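Local coordinates for protein carbonic anhydrase (Coccomyxa sp. PA, PDB 3UCJ) that probably catalyses the reversible hydration of carbon dioxide to hydrogencarbonate and a proton, using one zinc ion per subunit, at residues V90-Y104 and R177-P190. Residues are numbered along the deposited sequence; the frame is centred on the assembly and turned at random. Where two conformers were deposited one is given.
Sequences VDHLKIKHILVCGHY and RGQPLSVHGIVYTP. With ZN (zinc ion), chain C.
Strands 97-103 and 182-189 are parallel neighbours in the core sheet of the beta-carbonic anhydrase, joined by backbone hydrogen bonds from S182 N to K96 O (2.8 Å) through to Y104 N to Y188 O at the zinc end. At the other end, the extended chain of Q179 brings NE2 to V90 O of helix 80-92 (2.9 Å, 168°), while its OE1 takes R177 NH2. That same NH2 meets D91 OD1 from above the carboxylate plane (2.9 Å), a salt bridge doubled by a water between R177 NH1 and D91 OD1. Were Q179 an alanine, V90 O would probably lose this donor and R177 be freer to swing from D91. L181 wedges CD2 against V90 CG1 and CD1 against I98 CD1 (3.9 Å). S182 OG, set between backbone N and carbonyl carbon (chi1 67°), lies at the H97 ring edge, 2.8 Å from ND1, and also bonds H184 NE2. V187 CG2 sits over one face of the Y104 ring, a CH-pi contact; T189 OG1 lies at its edge. H103 NE2 binds zinc (2.1 Å) with C47 and C106, and its ND1, donating to Y104 O from above the carbonyl plane, helps fix the ring; the metal thus sits at the C-terminal end of strand 97-103, as in the beta-class alpha/beta fold.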
ATOM      1  N   VAL A  90      -2.153 -19.776   5.236  1.00 29.35           N
ATOM      2  CA  VAL A  90      -2.472 -20.806   4.251  1.00 29.25           C
ATOM      3  C   VAL A  90      -1.186 -21.628   3.972  1.00 31.47           C
ATOM      4  O   VAL A  90      -1.225 -22.886   3.894  1.00 31.15           O
ATOM      5  CB  VAL A  90      -3.038 -20.214   2.942  1.00 27.98           C
ATOM      6  CG1 VAL A  90      -3.105 -21.235   1.839  1.00 30.27           C
ATOM      7  CG2 VAL A  90      -4.480 -19.578   3.150  1.00 24.40           C
ATOM      8  N   ASP A  91      -0.079 -20.934   3.780  1.00 30.18           N
ATOM      9  CA  ASP A  91       1.129 -21.600   3.291  1.00 32.49           C
ATOM     10  C   ASP A  91       1.951 -22.243   4.405  1.00 34.17           C
ATOM     11  O   ASP A  91       2.609 -23.330   4.183  1.00 36.05           O
ATOM     12  CB  ASP A  91       2.005 -20.653   2.518  1.00 31.38           C
ATOM     13  CG  ASP A  91       1.401 -20.220   1.199  1.00 31.94           C
ATOM     14  OD1 ASP A  91       0.325 -20.694   0.780  1.00 37.11           O
ATOM     15  OD2 ASP A  91       2.073 -19.446   0.492  1.00 34.17           O
ATOM     16  N   HIS A  92       1.988 -21.646   5.594  1.00 33.20           N
ATOM     17  CA  HIS A  92       2.843 -22.144   6.639  0.50 32.06           C
ATOM     18  C   HIS A  92       2.086 -22.819   7.723  1.00 33.57           C
ATOM     19  O   HIS A  92       2.410 -23.938   8.144  1.00 33.61           O
ATOM     20  CB  HIS A  92       3.659 -21.016   7.231  0.50 31.26           C
ATOM     21  CG  HIS A  92       4.680 -20.469   6.304  0.50 27.25           C
ATOM     22  ND1 HIS A  92       5.993 -20.885   6.317  0.50 34.45           N
ATOM     23  CD2 HIS A  92       4.603 -19.485   5.384  0.50 24.32           C
ATOM     24  CE1 HIS A  92       6.685 -20.190   5.429  0.50 27.19           C
ATOM     25  NE2 HIS A  92       5.859 -19.345   4.841  0.50 28.75           N
ATOM     26  N   LEU A  93       1.021 -22.206   8.186  1.00 32.28           N
ATOM     27  CA  LEU A  93       0.257 -22.904   9.206  1.00 32.86           C
ATOM     28  C   LEU A  93      -0.662 -24.040   8.670  1.00 33.32           C
ATOM     29  O   LEU A  93      -1.158 -24.830   9.495  1.00 34.10           O
ATOM     30  CB  LEU A  93      -0.565 -21.927  10.009  1.00 33.35           C
ATOM     31  CG  LEU A  93       0.273 -20.908  10.806  1.00 32.51           C
ATOM     32  CD1 LEU A  93      -0.679 -20.101  11.699  1.00 31.06           C
ATOM     33  CD2 LEU A  93       1.351 -21.623  11.753  1.00 29.92           C
ATOM     34  N   LYS A  94      -0.984 -23.973   7.370  1.00 34.87           N
ATOM     35  CA  LYS A  94      -1.922 -24.859   6.669  1.00 35.26           C
ATOM     36  C   LYS A  94      -3.238 -24.895   7.395  1.00 36.94           C
ATOM     37  O   LYS A  94      -3.782 -25.974   7.759  1.00 34.32           O
ATOM     38  CB  LYS A  94      -1.298 -26.281   6.449  1.00 37.27           C
ATOM     39  CG  LYS A  94       0.065 -26.215   5.824  1.00 43.33           C
ATOM     40  CD  LYS A  94       0.838 -27.570   6.086  1.00 58.30           C
ATOM     41  CE  LYS A  94       2.339 -27.511   5.709  1.00 64.15           C
ATOM     42  NZ  LYS A  94       2.470 -27.693   4.225  1.00 68.42           N
ATOM     43  N   ILE A  95      -3.838 -23.712   7.587  1.00 31.96           N
ATOM     44  CA  ILE A  95      -5.123 -23.670   8.214  1.00 32.51           C
ATOM     45  C   ILE A  95      -6.050 -24.362   7.201  1.00 31.44           C
ATOM     46  O   ILE A  95      -5.708 -24.463   5.987  1.00 33.20           O
ATOM     47  CB  ILE A  95      -5.658 -22.152   8.354  1.00 30.70           C
ATOM     48  CG1 ILE A  95      -5.479 -21.516   6.971  1.00 30.44           C
ATOM     49  CG2 ILE A  95      -5.014 -21.491   9.553  1.00 30.79           C
ATOM     50  CD1 ILE A  95      -6.625 -20.484   6.699  1.00 37.33           C
ATOM     51  N   LYS A  96      -7.229 -24.757   7.671  1.00 33.20           N
ATOM     52  CA  LYS A  96      -8.234 -25.434   6.847  1.00 33.36           C
ATOM     53  C   LYS A  96      -9.420 -24.596   6.408  1.00 33.02           C
ATOM     54  O   LYS A  96     -10.024 -24.920   5.374  1.00 32.87           O
ATOM     55  CB  LYS A  96      -8.798 -26.631   7.673  1.00 34.33           C
ATOM     56  CG  LYS A  96      -7.668 -27.686   7.972  1.00 40.36           C
ATOM     57  CD  LYS A  96      -8.299 -28.953   8.642  1.00 47.49           C
ATOM     58  CE  LYS A  96      -7.197 -29.935   8.950  1.00 55.23           C
ATOM     59  NZ  LYS A  96      -7.748 -30.789  10.037  1.00 60.58           N
ATOM     60  N   HIS A  97      -9.754 -23.563   7.181  1.00 34.20           N
ATOM     61  CA  HIS A  97     -10.995 -22.810   6.961  1.00 33.10           C
ATOM     62  C   HIS A  97     -10.704 -21.270   7.091  1.00 30.83           C
ATOM     63  O   HIS A  97     -10.105 -20.844   8.084  1.00 30.33           O
ATOM     64  CB  HIS A  97     -12.030 -23.147   8.027  1.00 32.84           C
ATOM     65  CG  HIS A  97     -12.168 -24.620   8.307  1.00 37.30           C
ATOM     66  ND1 HIS A  97     -12.529 -25.530   7.319  1.00 38.13           N
ATOM     67  CD2 HIS A  97     -11.957 -25.346   9.447  1.00 42.38           C
ATOM     68  CE1 HIS A  97     -12.565 -26.753   7.855  1.00 43.88           C
ATOM     69  NE2 HIS A  97     -12.244 -26.671   9.143  1.00 40.35           N
ATOM     70  N   ILE A  98     -11.303 -20.494   6.203  1.00 30.49           N
ATOM     71  CA  ILE A  98     -11.122 -18.997   6.301  1.00 28.14           C
ATOM     72  C   ILE A  98     -12.565 -18.456   6.474  1.00 27.53           C
ATOM     73  O   ILE A  98     -13.424 -18.748   5.651  1.00 30.61           O
ATOM     74  CB  ILE A  98     -10.552 -18.486   5.019  1.00 29.45           C
ATOM     75  CG1 ILE A  98      -9.113 -18.973   4.779  1.00 26.50           C
ATOM     76  CG2 ILE A  98     -10.567 -16.915   5.124  1.00 26.31           C
ATOM     77  CD1 ILE A  98      -8.628 -18.797   3.365  1.00 26.22           C
ATOM     78  N   LEU A  99     -12.802 -17.745   7.554  1.00 28.24           N
ATOM     79  CA  LEU A  99     -14.089 -17.184   7.858  1.00 29.02           C
ATOM     80  C   LEU A  99     -14.003 -15.698   7.440  1.00 29.65           C
ATOM     81  O   LEU A  99     -13.125 -14.994   7.941  1.00 30.39           O
ATOM     82  CB  LEU A  99     -14.268 -17.241   9.349  1.00 29.00           C
ATOM     83  CG  LEU A  99     -14.179 -18.625  10.075  1.00 31.81           C
ATOM     84  CD1 LEU A  99     -14.229 -18.458  11.587  1.00 31.57           C
ATOM     85  CD2 LEU A  99     -15.330 -19.487   9.477  1.00 36.70           C
ATOM     86  N   VAL A 100     -14.872 -15.257   6.522  1.00 28.68           N
ATOM     87  CA  VAL A 100     -14.911 -13.853   6.135  1.00 29.53           C
ATOM     88  C   VAL A 100     -16.156 -13.363   6.764  1.00 29.00           C
ATOM     89  O   VAL A 100     -17.257 -13.717   6.312  1.00 29.65           O
ATOM     90  CB  VAL A 100     -14.980 -13.756   4.590  1.00 29.26           C
ATOM     91  CG1 VAL A 100     -15.109 -12.214   4.071  1.00 30.66           C
ATOM     92  CG2 VAL A 100     -13.767 -14.441   3.976  1.00 28.27           C
ATOM     93  N   CYS A 101     -15.982 -12.510   7.732  1.00 29.55           N
ATOM     94  CA  CYS A 101     -17.100 -12.118   8.561  1.00 30.91           C
ATOM     95  C   CYS A 101     -17.424 -10.656   8.421  1.00 30.94           C
ATOM     96  O   CYS A 101     -16.601  -9.830   8.817  1.00 31.99           O
ATOM     97  CB  CYS A 101     -16.760 -12.430  10.026  1.00 30.00           C
ATOM     98  SG  CYS A 101     -18.239 -12.219  11.094  1.00 36.25           S
ATOM     99  N   GLY A 102     -18.607 -10.306   7.903  1.00 29.72           N
ATOM    100  CA  GLY A 102     -19.028  -8.900   8.073  1.00 29.17           C
ATOM    101  C   GLY A 102     -19.935  -8.770   9.297  1.00 30.70           C
ATOM    102  O   GLY A 102     -20.204  -9.768   9.988  1.00 32.24           O
ATOM    103  N   HIS A 103     -20.452  -7.575   9.547  1.00 31.02           N
ATOM    104  CA  HIS A 103     -21.400  -7.439  10.673  1.00 31.36           C
ATOM    105  C   HIS A 103     -22.455  -6.341  10.384  1.00 32.13           C
ATOM    106  O   HIS A 103     -22.165  -5.279   9.788  1.00 29.57           O
ATOM    107  CB  HIS A 103     -20.675  -7.123  11.980  1.00 32.06           C
ATOM    108  CG  HIS A 103     -20.065  -5.760  12.011  1.00 29.84           C
ATOM    109  ND1 HIS A 103     -20.638  -4.668  12.642  1.00 31.62           N
ATOM    110  CD2 HIS A 103     -18.902  -5.306  11.470  1.00 30.32           C
ATOM    111  CE1 HIS A 103     -19.833  -3.617  12.519  1.00 31.33           C
ATOM    112  NE2 HIS A 103     -18.775  -3.982  11.818  1.00 27.38           N
ATOM    113  N   TYR A 104     -23.711  -6.543  10.867  1.00 32.88           N
ATOM    114  CA  TYR A 104     -24.729  -5.471  10.733  1.00 32.96           C
ATOM    115  C   TYR A 104     -24.341  -4.300  11.568  1.00 32.14           C
ATOM    116  O   TYR A 104     -23.560  -4.428  12.519  1.00 32.16           O
ATOM    117  CB  TYR A 104     -26.130  -6.038  11.145  1.00 32.45           C
ATOM    118  CG  TYR A 104     -26.538  -7.103  10.150  1.00 33.13           C
ATOM    119  CD1 TYR A 104     -26.656  -8.436  10.534  1.00 32.66           C
ATOM    120  CD2 TYR A 104     -26.738  -6.780   8.787  1.00 34.01           C
ATOM    121  CE1 TYR A 104     -27.067  -9.396   9.651  1.00 33.82           C
ATOM    122  CE2 TYR A 104     -27.128  -7.746   7.877  1.00 33.78           C
ATOM    123  CZ  TYR A 104     -27.264  -9.066   8.324  1.00 34.81           C
ATOM    124  OH  TYR A 104     -27.631 -10.013   7.462  1.00 34.22           O
ATOM    125  N   ARG A 177      -2.632 -26.838  -5.792  1.00 40.41           N
ATOM    126  CA  ARG A 177      -1.726 -27.900  -5.303  1.00 41.73           C
ATOM    127  C   ARG A 177      -2.477 -28.937  -4.481  1.00 42.48           C
ATOM    128  O   ARG A 177      -1.874 -29.801  -3.837  1.00 42.43           O
ATOM    129  CB  ARG A 177      -0.478 -27.303  -4.565  1.00 40.55           C
ATOM    130  CG  ARG A 177      -0.761 -26.708  -3.156  1.00 41.62           C
ATOM    131  CD  ARG A 177       0.483 -25.973  -2.535  1.00 42.16           C
ATOM    132  NE  ARG A 177       0.119 -25.288  -1.291  1.00 41.87           N
ATOM    133  CZ  ARG A 177       0.022 -23.924  -1.161  1.00 39.87           C
ATOM    134  NH1 ARG A 177       0.320 -23.102  -2.159  1.00 35.79           N
ATOM    135  NH2 ARG A 177      -0.348 -23.417   0.006  1.00 34.87           N
ATOM    136  N   GLY A 178      -3.805 -28.824  -4.477  1.00 42.57           N
ATOM    137  CA  GLY A 178      -4.668 -29.749  -3.774  1.00 42.39           C
ATOM    138  C   GLY A 178      -4.697 -29.636  -2.283  1.00 43.04           C
ATOM    139  O   GLY A 178      -5.045 -30.586  -1.589  1.00 43.06           O
ATOM    140  N   GLN A 179      -4.335 -28.474  -1.731  1.00 41.00           N
ATOM    141  CA  GLN A 179      -4.455 -28.302  -0.322  1.00 39.23           C
ATOM    142  C   GLN A 179      -5.885 -28.007   0.025  1.00 39.26           C
ATOM    143  O   GLN A 179      -6.527 -27.198  -0.660  1.00 40.23           O
ATOM    144  CB  GLN A 179      -3.540 -27.140   0.112  1.00 39.39           C
ATOM    145  CG  GLN A 179      -3.558 -26.858   1.565  1.00 36.35           C
ATOM    146  CD  GLN A 179      -2.596 -25.689   1.858  1.00 37.20           C
ATOM    147  OE1 GLN A 179      -1.584 -25.512   1.188  1.00 39.69           O
ATOM    148  NE2 GLN A 179      -2.933 -24.933   2.838  1.00 33.10           N
ATOM    149  N   PRO A 180      -6.421 -28.711   1.050  1.00 39.33           N
ATOM    150  CA  PRO A 180      -7.788 -28.537   1.453  1.00 38.09           C
ATOM    151  C   PRO A 180      -7.925 -27.174   2.151  1.00 36.15           C
ATOM    152  O   PRO A 180      -7.230 -26.867   3.144  1.00 34.62           O
ATOM    153  CB  PRO A 180      -8.047 -29.626   2.492  1.00 38.47           C
ATOM    154  CG  PRO A 180      -6.827 -30.533   2.490  1.00 42.19           C
ATOM    155  CD  PRO A 180      -5.709 -29.749   1.860  1.00 41.25           C
ATOM    156  N   LEU A 181      -8.877 -26.411   1.662  1.00 33.86           N
ATOM    157  CA  LEU A 181      -9.042 -25.020   2.183  1.00 31.77           C
ATOM    158  C   LEU A 181     -10.468 -24.655   1.875  1.00 28.95           C
ATOM    159  O   LEU A 181     -10.841 -24.650   0.746  1.00 32.36           O
ATOM    160  CB  LEU A 181      -8.019 -24.131   1.440  1.00 30.80           C
ATOM    161  CG  LEU A 181      -7.913 -22.668   2.030  1.00 31.56           C
ATOM    162  CD1 LEU A 181      -7.667 -22.619   3.521  1.00 32.62           C
ATOM    163  CD2 LEU A 181      -6.796 -22.059   1.194  1.00 31.68           C
ATOM    164  N   SER A 182     -11.247 -24.310   2.875  1.00 31.28           N
ATOM    165  CA  SER A 182     -12.577 -23.810   2.650  1.00 32.76           C
ATOM    166  C   SER A 182     -12.725 -22.286   3.030  1.00 32.19           C
ATOM    167  O   SER A 182     -12.015 -21.812   3.896  1.00 31.40           O
ATOM    168  CB  SER A 182     -13.561 -24.611   3.486  1.00 33.80           C
ATOM    169  OG  SER A 182     -13.411 -24.433   4.875  1.00 34.74           O
ATOM    170  N   VAL A 183     -13.716 -21.627   2.435  1.00 32.57           N
ATOM    171  CA  VAL A 183     -13.933 -20.144   2.608  1.00 30.45           C
ATOM    172  C   VAL A 183     -15.423 -19.998   2.896  1.00 31.47           C
ATOM    173  O   VAL A 183     -16.267 -20.689   2.264  1.00 33.20           O
ATOM    174  CB  VAL A 183     -13.519 -19.421   1.347  1.00 30.49           C
ATOM    175  CG1 VAL A 183     -13.677 -17.844   1.547  1.00 29.25           C
ATOM    176  CG2 VAL A 183     -12.040 -19.775   0.960  1.00 28.91           C
ATOM    177  N   HIS A 184     -15.723 -19.252   3.947  1.00 31.77           N
ATOM    178  CA  HIS A 184     -17.064 -19.050   4.502  1.00 32.68           C
ATOM    179  C   HIS A 184     -17.493 -17.619   4.582  1.00 33.41           C
ATOM    180  O   HIS A 184     -16.771 -16.792   5.207  1.00 33.59           O
ATOM    181  CB  HIS A 184     -17.083 -19.642   5.894  1.00 31.23           C
ATOM    182  CG  HIS A 184     -16.550 -21.052   5.926  1.00 37.70           C
ATOM    183  ND1 HIS A 184     -17.369 -22.162   5.806  1.00 36.80           N
ATOM    184  CD2 HIS A 184     -15.274 -21.520   5.941  1.00 33.79           C
ATOM    185  CE1 HIS A 184     -16.629 -23.257   5.829  1.00 37.73           C
ATOM    186  NE2 HIS A 184     -15.355 -22.902   5.892  1.00 38.56           N
ATOM    187  N   GLY A 185     -18.635 -17.297   3.973  1.00 31.09           N
ATOM    188  CA  GLY A 185     -19.194 -15.987   4.156  1.00 32.76           C
ATOM    189  C   GLY A 185     -20.142 -15.942   5.317  1.00 32.47           C
ATOM    190  O   GLY A 185     -21.184 -16.623   5.272  1.00 36.04           O
ATOM    191  N   ILE A 186     -19.832 -15.205   6.374  1.00 32.98           N
ATOM    192  CA  ILE A 186     -20.717 -15.117   7.526  1.00 32.40           C
ATOM    193  C   ILE A 186     -20.931 -13.666   7.941  1.00 34.44           C
ATOM    194  O   ILE A 186     -20.194 -12.724   7.481  1.00 32.88           O
ATOM    195  CB  ILE A 186     -20.158 -15.918   8.724  1.00 33.96           C
ATOM    196  CG1 ILE A 186     -18.701 -15.464   9.067  1.00 32.69           C
ATOM    197  CG2 ILE A 186     -20.115 -17.361   8.411  1.00 32.66           C
ATOM    198  CD1 ILE A 186     -18.207 -15.989  10.484  1.00 32.48           C
ATOM    199  N   VAL A 187     -21.944 -13.445   8.781  1.00 32.26           N
ATOM    200  CA  VAL A 187     -22.259 -12.084   9.211  1.00 33.67           C
ATOM    201  C   VAL A 187     -22.673 -12.111  10.707  1.00 34.04           C
ATOM    202  O   VAL A 187     -23.291 -13.099  11.155  1.00 35.56           O
ATOM    203  CB  VAL A 187     -23.356 -11.459   8.297  1.00 32.87           C
ATOM    204  CG1 VAL A 187     -24.700 -12.257   8.433  1.00 35.52           C
ATOM    205  CG2 VAL A 187     -23.520 -10.026   8.653  1.00 34.70           C
ATOM    206  N   TYR A 188     -22.266 -11.128  11.487  1.00 32.08           N
ATOM    207  CA  TYR A 188     -22.573 -11.063  12.890  1.00 34.11           C
ATOM    208  C   TYR A 188     -23.506  -9.893  13.217  1.00 34.43           C
ATOM    209  O   TYR A 188     -23.367  -8.813  12.647  1.00 35.12           O
ATOM    210  CB  TYR A 188     -21.256 -10.877  13.619  1.00 32.13           C
ATOM    211  CG  TYR A 188     -21.291 -10.678  15.082  1.00 33.56           C
ATOM    212  CD1 TYR A 188     -21.471 -11.769  15.947  1.00 35.27           C
ATOM    213  CD2 TYR A 188     -21.126  -9.421  15.634  1.00 33.25           C
ATOM    214  CE1 TYR A 188     -21.454 -11.630  17.281  1.00 36.08           C
ATOM    215  CE2 TYR A 188     -21.110  -9.259  16.999  1.00 35.52           C
ATOM    216  CZ  TYR A 188     -21.291 -10.397  17.817  1.00 37.12           C
ATOM    217  OH  TYR A 188     -21.264 -10.278  19.149  1.00 40.51           O
ATOM    218  N   THR A 189     -24.370 -10.079  14.211  1.00 34.70           N
ATOM    219  CA  THR A 189     -25.274  -8.980  14.677  1.00 36.18           C
ATOM    220  C   THR A 189     -24.838  -8.468  16.040  1.00 37.35           C
ATOM    221  O   THR A 189     -24.942  -9.199  17.024  1.00 40.82           O
ATOM    222  CB  THR A 189     -26.746  -9.439  14.701  1.00 35.84           C
ATOM    223  OG1 THR A 189     -27.067  -9.911  13.393  1.00 37.17           O
ATOM    224  CG2 THR A 189     -27.653  -8.255  15.074  1.00 36.28           C
ATOM    225  N   PRO A 190     -24.238  -7.253  16.114  1.00 38.52           N
ATOM    226  CA  PRO A 190     -23.698  -6.847  17.376  1.00 39.65           C
ATOM    227  C   PRO A 190     -24.785  -6.885  18.462  1.00 42.05           C
ATOM    228  O   PRO A 190     -24.474  -7.198  19.621  1.00 42.94           O
ATOM    229  CB  PRO A 190     -23.262  -5.383  17.129  1.00 39.24           C
ATOM    230  CG  PRO A 190     -22.871  -5.395  15.679  1.00 38.09           C
ATOM    231  CD  PRO A 190     -23.826  -6.344  15.013  1.00 37.56           C
TER
HETATM  232 ZN    ZN C 228     -17.577  -2.585  10.832  1.00 30.46          ZN
HETATM  233  O   HOH W   1      -0.520 -20.394  -1.690  1.00 33.66           O
HETATM  234  O   HOH W   2      -5.169 -26.709   4.618  1.00 51.40           O